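Local coordinates for protein NleG5-1 effector (Enterobacteria phage YYZ-2008, PDB 5VGC) that probably acts as a ubiquitin ligase effector of pathogenic Escherichia coli, promoting ubiquitin transfer through a RING-like domain, and binds calcium ions, at residues Val4-Pro8 against Gln38-Gly42; Ser111-Leu115 against Val177-Ala181; Val154-Met160 against Ile190-Val196. The protein carries 1 engineered substitution. All blocks are in the same frame, centred on the assembly; numbering follows the deposited sequence.

Contact 1: Val4-Pro8 against Gln38-Gly42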
loop_
_atom_site.group_PDB
_atom_site.type_symbol
_atom_site.label_atom_id
_atom_site.label_comp_id
_atom_site.label_asym_id
_atom_site.label_seq_id
_atom_site.Cartn_x
_atom_site.Cartn_y
_atom_site.Cartn_z
ATOM N N VAL A 4 21.329 32.878 6.961
ATOM C CA VAL A 4 22.028 32.542 5.676
ATOM C C VAL A 4 21.502 33.425 4.534
ATOM O O VAL A 4 20.298 33.581 4.384
ATOM C CB VAL A 4 21.866 31.038 5.313
ATOM C CG1 VAL A 4 22.522 30.724 3.969
ATOM C CG2 VAL A 4 22.427 30.146 6.415
ATOM N N ASP A 5 22.412 33.989 3.733
ATOM C CA ASP A 5 22.032 34.759 2.534
ATOM C C ASP A 5 22.476 34.070 1.238
ATOM O O ASP A 5 23.606 33.579 1.127
ATOM C CB ASP A 5 22.567 36.197 2.590
ATOM C CG ASP A 5 24.062 36.292 2.365
ATOM O OD1 ASP A 5 24.810 35.512 2.992
ATOM O OD2 ASP A 5 24.492 37.154 1.558
ATOM N N LEU A 6 21.566 34.042 0.270
ATOM C CA LEU A 6 21.811 33.443 -1.039
ATOM C C LEU A 6 21.777 34.445 -2.200
ATOM O O LEU A 6 21.936 34.042 -3.361
ATOM C CB LEU A 6 20.815 32.304 -1.282
ATOM C CG LEU A 6 20.843 31.185 -0.239
ATOM C CD1 LEU A 6 19.773 30.146 -0.552
ATOM C CD2 LEU A 6 22.221 30.540 -0.153
ATOM N N THR A 7 21.599 35.736 -1.898
ATOM C CA THR A 7 21.686 36.806 -2.905
ATOM C C THR A 7 22.941 36.664 -3.790
ATOM O O THR A 7 22.819 36.733 -5.018
ATOM C CB THR A 7 21.630 38.224 -2.278
ATOM O OG1 THR A 7 20.683 38.250 -1.199
ATOM C CG2 THR A 7 21.248 39.263 -3.329
ATOM N N PRO A 8 24.138 36.444 -3.177
ATOM C CA PRO A 8 25.333 36.056 -3.945
ATOM C C PRO A 8 25.101 35.106 -5.136
ATOM O O PRO A 8 25.702 35.305 -6.197
ATOM C CB PRO A 8 26.209 35.350 -2.891
ATOM C CG PRO A 8 25.786 35.909 -1.575
ATOM C CD PRO A 8 24.492 36.658 -1.756
ATOM N N GLN A 38 16.181 30.802 8.398
ATOM C CA GLN A 38 15.806 32.055 7.730
ATOM C C GLN A 38 16.820 32.360 6.630
ATOM O O GLN A 38 17.970 32.710 6.918
ATOM C CB GLN A 38 15.704 33.226 8.724
ATOM C CG GLN A 38 14.334 33.375 9.386
ATOM C CD GLN A 38 13.267 33.970 8.469
ATOM O OE1 GLN A 38 13.557 34.757 7.562
ATOM N NE2 GLN A 38 12.020 33.594 8.711
ATOM N N ILE A 39 16.380 32.219 5.380
ATOM C CA ILE A 39 17.200 32.505 4.207
ATOM C C ILE A 39 16.880 33.908 3.675
ATOM O O ILE A 39 15.708 34.303 3.605
ATOM C CB ILE A 39 17.024 31.409 3.118
ATOM C CG1 ILE A 39 17.783 30.145 3.540
ATOM C CG2 ILE A 39 17.521 31.884 1.745
ATOM C CD1 ILE A 39 17.516 28.927 2.684
ATOM N N ARG A 40 17.939 34.644 3.315
ATOM C CA ARG A 40 17.835 35.945 2.643
ATOM C C ARG A 40 18.058 35.776 1.142
ATOM O O ARG A 40 19.041 35.162 0.727
ATOM C CB ARG A 40 18.886 36.921 3.188
ATOM C CG ARG A 40 18.633 38.381 2.831
ATOM C CD ARG A 40 19.748 39.287 3.335
ATOM N NE ARG A 40 19.913 39.207 4.788
ATOM C CZ ARG A 40 19.111 39.774 5.693
ATOM N NH1 ARG A 40 18.046 40.490 5.327
ATOM N NH2 ARG A 40 19.375 39.622 6.988
ATOM N N LEU A 41 17.153 36.328 0.338
ATOM C CA LEU A 41 17.299 36.329 -1.126
ATOM C C LEU A 41 16.898 37.687 -1.647
ATOM O O LEU A 41 15.778 38.126 -1.408
ATOM C CB LEU A 41 16.414 35.251 -1.759
ATOM C CG LEU A 41 17.026 33.866 -1.925
ATOM C CD1 LEU A 41 15.908 32.888 -2.223
ATOM C CD2 LEU A 41 18.048 33.867 -3.050
ATOM N N GLY A 42 17.807 38.345 -2.364
ATOM C CA GLY A 42 17.697 39.781 -2.619
ATOM C C GLY A 42 17.713 40.451 -1.257
ATOM O O GLY A 42 18.670 40.285 -0.495
#
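Val4-Leu6 runs beside Ile39-Arg40 in the same direction and forms a single parallel beta bridge, Asp5 with Arg40, at the outer edge of the three-stranded antiparallel sheet that begins with strand 37-41. Two backbone hydrogen bonds grip Arg40 from the N-terminal segment: its N reaches Val4 O at 2.8 Å, and its O receives Leu6 N at 2.8 Å in an almost straight bond (178°). A weak bond from Val4 N to Gln38 O, 3.4 Å, precedes them. Apolar contacts gather on one face. Leu6 CB lies against Leu41 CD2 at 3.6 Å, and with CG beside the backbone N (chi1 -58°) the leucine branch brings CD1 to Ile39 CG2 at 3.7 Å. Tyr77 and Ile81 of helix 68-85 touch Leu41 on this side. On the other face, Asp5 CB and Arg40 CB lie 3.8 Å apart, while the carboxylate and guanidinium remain too distant to pair. Past the bridge the chain turns into a 3-10 segment, and the bonding passes to a side chain: Thr7 OG1 donates to Gly42 O at 2.9 Å, and the hydroxyl oxygen sits in the carbonyl plane of Gly42, on a lone pair.

Contact 2: Ser111-Leu115 against Val177-Ala181. With CA (calcium ion), chain E.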
loop_
_atom_site.group_PDB
_atom_site.type_symbol
_atom_site.label_atom_id
_atom_site.label_comp_id
_atom_site.label_asym_id
_atom_site.label_seq_id
_atom_site.Cartn_x
_atom_site.Cartn_y
_atom_site.Cartn_z
ATOM N N SER A 111 -12.929 0.666 -2.219
ATOM C CA SER A 111 -14.244 0.870 -1.594
ATOM C C SER A 111 -15.249 1.650 -2.487
ATOM O O SER A 111 -16.472 1.281 -2.548
ATOM C CB SER A 111 -14.081 1.522 -0.223
ATOM O OG SER A 111 -13.484 2.806 -0.307
ATOM N N ASN A 112 -14.752 2.668 -3.216
ATOM C CA ASN A 112 -15.563 3.451 -4.163
ATOM C C ASN A 112 -16.432 2.582 -5.085
ATOM O O ASN A 112 -17.552 2.950 -5.428
ATOM C CB ASN A 112 -14.698 4.358 -5.062
ATOM C CG ASN A 112 -13.864 5.382 -4.281
ATOM O OD1 ASN A 112 -13.499 5.202 -3.110
ATOM N ND2 ASN A 112 -13.548 6.464 -4.945
ATOM N N TYR A 113 -15.895 1.442 -5.498
ATOM C CA TYR A 113 -16.609 0.572 -6.420
ATOM C C TYR A 113 -17.644 -0.289 -5.699
ATOM O O TYR A 113 -18.661 -0.680 -6.257
ATOM C CB TYR A 113 -15.584 -0.227 -7.244
ATOM C CG TYR A 113 -14.597 0.729 -7.936
ATOM C CD1 TYR A 113 -14.928 1.362 -9.132
ATOM C CD2 TYR A 113 -13.350 1.019 -7.367
ATOM C CE1 TYR A 113 -14.053 2.235 -9.746
ATOM C CE2 TYR A 113 -12.468 1.894 -7.968
ATOM C CZ TYR A 113 -12.819 2.499 -9.162
ATOM O OH TYR A 113 -11.945 3.373 -9.777
ATOM N N GLN A 114 -17.369 -0.603 -4.429
ATOM C CA GLN A 114 -18.231 -1.498 -3.616
ATOM C C GLN A 114 -19.357 -0.739 -2.833
ATOM O O GLN A 114 -20.335 -1.340 -2.305
ATOM C CB GLN A 114 -17.332 -2.184 -2.603
ATOM C CG GLN A 114 -16.279 -3.089 -3.207
ATOM C CD GLN A 114 -15.361 -3.699 -2.179
ATOM O OE1 GLN A 114 -15.402 -3.347 -0.992
ATOM N NE2 GLN A 114 -14.523 -4.627 -2.623
ATOM N N LEU A 115 -19.177 0.568 -2.757
ATOM C CA LEU A 115 -19.961 1.375 -1.835
ATOM C C LEU A 115 -21.482 1.316 -2.052
ATOM O O LEU A 115 -22.257 1.086 -1.100
ATOM C CB LEU A 115 -19.499 2.840 -1.871
ATOM C CG LEU A 115 -20.005 3.721 -0.755
ATOM C CD1 LEU A 115 -19.376 3.332 0.582
ATOM C CD2 LEU A 115 -19.698 5.176 -1.070
ATOM N N VAL A 177 -19.536 2.537 7.098
ATOM C CA VAL A 177 -19.211 2.206 5.707
ATOM C C VAL A 177 -18.698 3.451 4.952
ATOM O O VAL A 177 -17.618 3.404 4.321
ATOM C CB VAL A 177 -20.416 1.550 4.987
ATOM C CG1 VAL A 177 -20.202 1.460 3.474
ATOM C CG2 VAL A 177 -20.666 0.178 5.567
ATOM N N LYS A 178 -19.438 4.561 5.037
ATOM C CA LYS A 178 -19.027 5.785 4.337
ATOM C C LYS A 178 -17.663 6.334 4.759
ATOM O O LYS A 178 -16.957 6.918 3.946
ATOM C CB LYS A 178 -20.091 6.857 4.452
ATOM C CG LYS A 178 -21.339 6.574 3.601
ATOM C CD LYS A 178 -22.272 7.762 3.698
ATOM C CE LYS A 178 -23.511 7.651 2.851
ATOM N NZ LYS A 178 -24.258 8.935 2.978
ATOM N N THR A 179 -17.285 6.144 6.022
ATOM C CA THR A 179 -15.959 6.531 6.495
ATOM C C THR A 179 -14.940 5.407 6.305
ATOM O O THR A 179 -13.812 5.541 6.761
ATOM C CB THR A 179 -15.965 6.969 7.983
ATOM O OG1 THR A 179 -16.343 5.874 8.826
ATOM C CG2 THR A 179 -16.910 8.152 8.211
ATOM N N ARG A 180 -15.309 4.299 5.639
ATOM C CA ARG A 180 -14.375 3.185 5.435
ATOM C C ARG A 180 -13.769 2.685 6.774
ATOM O O ARG A 180 -12.630 2.188 6.819
ATOM C CB ARG A 180 -13.258 3.597 4.430
ATOM C CG ARG A 180 -13.664 3.588 2.961
ATOM C CD ARG A 180 -14.534 4.774 2.561
ATOM N NE ARG A 180 -14.784 4.791 1.111
ATOM C CZ ARG A 180 -15.514 5.707 0.471
ATOM N NH1 ARG A 180 -16.098 6.698 1.142
ATOM N NH2 ARG A 180 -15.671 5.632 -0.849
ATOM N N ALA A 181 -14.544 2.792 7.858
ATOM C CA ALA A 181 -14.048 2.410 9.184
ATOM C C ALA A 181 -14.069 0.902 9.327
ATOM O O ALA A 181 -14.883 0.198 8.696
ATOM C CB ALA A 181 -14.898 3.015 10.286
HETATM CA CA CA E . -10.355 1.303 6.547
HETATM O O HOH W 1 -11.221 -0.805 7.041
#
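Arg180 NE donates to Ser111 OG at 2.8 Å in a nearly straight bond (174°), with the hydroxyl oxygen at the guanidinium edge and almost exactly in its plane. Ser111 OG lies between its own backbone N and carbonyl carbon (chi1 62°), where it meets the arginine and also makes weak bonds to Met107 O and Asp108 O. NH1 folds back to Lys178 O at 2.9 Å, so the NE and NH1 bonds hold the guanidinium from two sides. Asn112 OD1 adds a weak, bent third from Arg180 NH2 at 3.2 Å, the amide turned 62° from the guanidinium plane. The backbone of the same residue serves a metal: Arg180 O binds a calcium ion at 2.5 Å, and a water is a second ligand of that ion, at 2.3 Å. Packing follows. Leu115 CD1 rests on Val177 CG1 at 3.5 Å, the two side chains running alongside in opposite senses; Leu118 and Ile122 continue this cover of Val177 along helix 111-125. Helix 170-178 ends in a Schellman motif, Arg180 N bonding to Val177 O and Ala181 N to Leu176 O, with Arg180 as the positive-phi C-prime residue whose side chain reaches helix 111-125.

Contact 3: Val154-Met160 against Ile190-Val196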
loop_
_atom_site.group_PDB
_atom_site.type_symbol
_atom_site.label_atom_id
_atom_site.label_comp_id
_atom_site.label_asym_id
_atom_site.label_seq_id
_atom_site.Cartn_x
_atom_site.Cartn_y
_atom_site.Cartn_z
ATOM N N VAL A 154 -30.099 -2.949 11.818
ATOM C CA VAL A 154 -29.517 -3.832 10.804
ATOM C C VAL A 154 -28.632 -4.890 11.470
ATOM O O VAL A 154 -27.846 -4.565 12.398
ATOM C CB VAL A 154 -28.631 -3.061 9.814
ATOM C CG1 VAL A 154 -28.115 -3.985 8.717
ATOM C CG2 VAL A 154 -29.364 -1.877 9.189
ATOM N N PHE A 155 -28.755 -6.145 11.002
ATOM C CA PHE A 155 -27.948 -7.237 11.549
ATOM C C PHE A 155 -26.602 -7.270 10.836
ATOM O O PHE A 155 -26.569 -7.292 9.604
ATOM C CB PHE A 155 -28.628 -8.615 11.369
ATOM C CG PHE A 155 -29.674 -8.951 12.409
ATOM C CD1 PHE A 155 -29.493 -8.667 13.755
ATOM C CD2 PHE A 155 -30.843 -9.590 12.031
ATOM C CE1 PHE A 155 -30.468 -9.010 14.695
ATOM C CE2 PHE A 155 -31.816 -9.913 12.966
ATOM C CZ PHE A 155 -31.627 -9.627 14.297
ATOM N N MET A 156 -25.503 -7.288 11.596
ATOM C CA MET A 156 -24.175 -7.474 10.974
ATOM C C MET A 156 -23.386 -8.561 11.682
ATOM O O MET A 156 -23.343 -8.612 12.921
ATOM C CB MET A 156 -23.351 -6.175 10.976
ATOM C CG MET A 156 -22.018 -6.294 10.249
ATOM S SD MET A 156 -21.050 -4.782 10.299
ATOM C CE MET A 156 -21.551 -4.048 8.790
ATOM N N ARG A 157 -22.750 -9.412 10.885
ATOM C CA ARG A 157 -21.939 -10.491 11.415
ATOM C C ARG A 157 -20.691 -9.960 12.122
ATOM O O ARG A 157 -20.154 -8.932 11.720
ATOM C CB ARG A 157 -21.531 -11.459 10.310
ATOM C CG ARG A 157 -22.726 -12.248 9.807
ATOM C CD ARG A 157 -22.526 -12.793 8.418
ATOM N NE ARG A 157 -21.634 -13.937 8.417
ATOM C CZ ARG A 157 -21.161 -14.508 7.326
ATOM N NH1 ARG A 157 -21.479 -14.044 6.114
ATOM N NH2 ARG A 157 -20.357 -15.552 7.462
ATOM N N ASN A 158 -20.255 -10.672 13.170
ATOM C CA ASN A 158 -19.095 -10.277 13.950
ATOM C C ASN A 158 -17.780 -10.288 13.183
ATOM O O ASN A 158 -16.841 -9.598 13.564
ATOM C CB ASN A 158 -18.955 -11.144 15.209
ATOM C CG ASN A 158 -19.960 -10.780 16.277
ATOM O OD1 ASN A 158 -20.960 -10.087 15.998
ATOM N ND2 ASN A 158 -19.709 -11.245 17.508
ATOM N N SER A 159 -17.718 -11.063 12.109
ATOM C CA SER A 159 -16.557 -11.119 11.232
ATOM C C SER A 159 -16.926 -11.764 9.886
ATOM O O SER A 159 -18.045 -12.221 9.704
ATOM C CB SER A 159 -15.419 -11.884 11.911
ATOM O OG SER A 159 -15.663 -13.287 11.884
ATOM N N MET A 160 -15.974 -11.804 8.958
ATOM C CA MET A 160 -16.193 -12.363 7.622
ATOM C C MET A 160 -16.902 -13.719 7.631
ATOM O O MET A 160 -17.809 -13.939 6.834
ATOM C CB MET A 160 -14.870 -12.471 6.849
ATOM C CG MET A 160 -15.057 -12.542 5.337
ATOM S SD MET A 160 -15.963 -11.131 4.669
ATOM C CE MET A 160 -14.624 -9.941 4.528
ATOM N N ILE A 190 -15.550 -3.750 6.387
ATOM C CA ILE A 190 -16.958 -4.115 6.328
ATOM C C ILE A 190 -17.346 -4.417 4.876
ATOM O O ILE A 190 -17.123 -3.577 4.019
ATOM C CB ILE A 190 -17.854 -2.992 6.908
ATOM C CG1 ILE A 190 -17.519 -2.774 8.386
ATOM C CG2 ILE A 190 -19.305 -3.354 6.710
ATOM C CD1 ILE A 190 -18.418 -1.832 9.116
ATOM N N ALA A 191 -17.934 -5.596 4.630
ATOM C CA ALA A 191 -18.263 -6.075 3.278
ATOM C C ALA A 191 -19.681 -6.635 3.204
ATOM O O ALA A 191 -20.162 -7.171 4.203
ATOM C CB ALA A 191 -17.270 -7.155 2.885
ATOM N N VAL A 192 -20.331 -6.537 2.028
ATOM C CA VAL A 192 -21.728 -6.994 1.836
ATOM C C VAL A 192 -22.117 -8.297 2.549
ATOM O O VAL A 192 -23.165 -8.362 3.230
ATOM C CB VAL A 192 -22.175 -7.160 0.343
ATOM C CG1 VAL A 192 -22.856 -5.922 -0.174
ATOM C CG2 VAL A 192 -21.045 -7.581 -0.565
ATOM N N SER A 193 -21.283 -9.320 2.409
ATOM C CA SER A 193 -21.596 -10.630 2.981
ATOM C C SER A 193 -21.775 -10.591 4.518
ATOM O O SER A 193 -22.458 -11.452 5.083
ATOM C CB SER A 193 -20.535 -11.642 2.583
ATOM O OG SER A 193 -19.287 -11.118 2.922
ATOM N N MET A 194 -21.174 -9.596 5.178
ATOM C CA MET A 194 -21.403 -9.386 6.622
ATOM C C MET A 194 -22.806 -8.879 6.984
ATOM O O MET A 194 -23.226 -9.057 8.143
ATOM C CB MET A 194 -20.357 -8.436 7.216
ATOM C CG MET A 194 -18.934 -8.974 7.210
ATOM S SD MET A 194 -17.764 -7.642 7.537
ATOM C CE MET A 194 -16.239 -8.503 7.222
ATOM N N ILE A 195 -23.503 -8.260 6.014
ATOM C CA ILE A 195 -24.815 -7.657 6.246
ATOM C C ILE A 195 -25.835 -8.724 5.965
ATOM O O ILE A 195 -25.704 -9.433 4.972
ATOM C CB ILE A 195 -25.127 -6.471 5.309
ATOM C CG1 ILE A 195 -23.944 -5.521 5.190
ATOM C CG2 ILE A 195 -26.331 -5.685 5.791
ATOM C CD1 ILE A 195 -23.509 -4.909 6.477
ATOM N N VAL A 196 -26.836 -8.853 6.836
ATOM C CA VAL A 196 -27.852 -9.903 6.691
ATOM C C VAL A 196 -29.234 -9.404 7.075
ATOM O O VAL A 196 -29.360 -8.514 7.925
ATOM C CB VAL A 196 -27.502 -11.173 7.521
ATOM C CG1 VAL A 196 -26.214 -11.809 7.024
ATOM C CG2 VAL A 196 -27.366 -10.874 9.003
HETATM O O HOH W 2 -30.951 -6.889 9.343
#
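Strand 152-157 pairs antiparallel with the short, weakly bonded strand 195-196 in the sheet of a probably RING-like domain, Met156 facing Ile195 as a non-hydrogen-bonded pair. Two backbone bonds flank this pair: Arg157 N to Met194 O at 2.8 Å, nearly straight and in the carbonyl plane, and Val196 N to Phe155 O at 3.2 Å. Beyond the latter a water continues the link, accepting from Phe155 N at 2.9 Å and donating to Val196 O at 2.7 Å. Arg157 adds a side-chain bond. Its chain bends at chi3 (75°), carrying NH1 to Ser193 O at 3.0 Å; the donor stands above the carbonyl plane, well off a lone pair. Its NE bonds to Ser162 O, so the guanidinium bridges the turn after its own strand and the 3-10 segment 192-194. On the Met156 and Ile195 face, Val154 CG1 touches Ile195 CG2 at 3.8 Å and Met156 CG approaches Met194 CB, while Leu173 of helix 170-178 covers Val154, Met156 and Ile195. On the other face Phe155 CB meets Val196 CG2 at 3.5 Å, and its ring adjoins those of Phe127 and Phe210. Past the strand end Met160, bent at chi2 and chi3, turns back to place CE against Met194 CE at 3.5 Å, the two thioether chains crossing at about a right angle. Met194 SD also receives a weak bond from Ala191 N. Asn54 of the second subunit packs on Met160, Ala191 and Ser193. A small sheet packed against helices 170-178 and 111-125 is consistent with the RING/U-box fold suggested by the family.

How the contacts relate
Contact 1 closes near the N-terminus before contacts 2 and 3 open, and stands apart from them: its centre is about 49 Å from that of contact 2 and 61 Å from that of contact 3. It belongs to the three-stranded sheet of the N-terminal part. Contacts 2 and 3 lie together in the probably RING-like NleG region, with centres about 14 Å apart and segments that alternate along the chain. They touch where Val177 CG2 meets Ile190 CG2 at 4.0 Å. Helix 170-178 ends in contact 2 and packs on contact 3, so it lies against both helix 111-125 and the sheet holding strand 152-157. Contacts 2 and 3 both touch the second subunit.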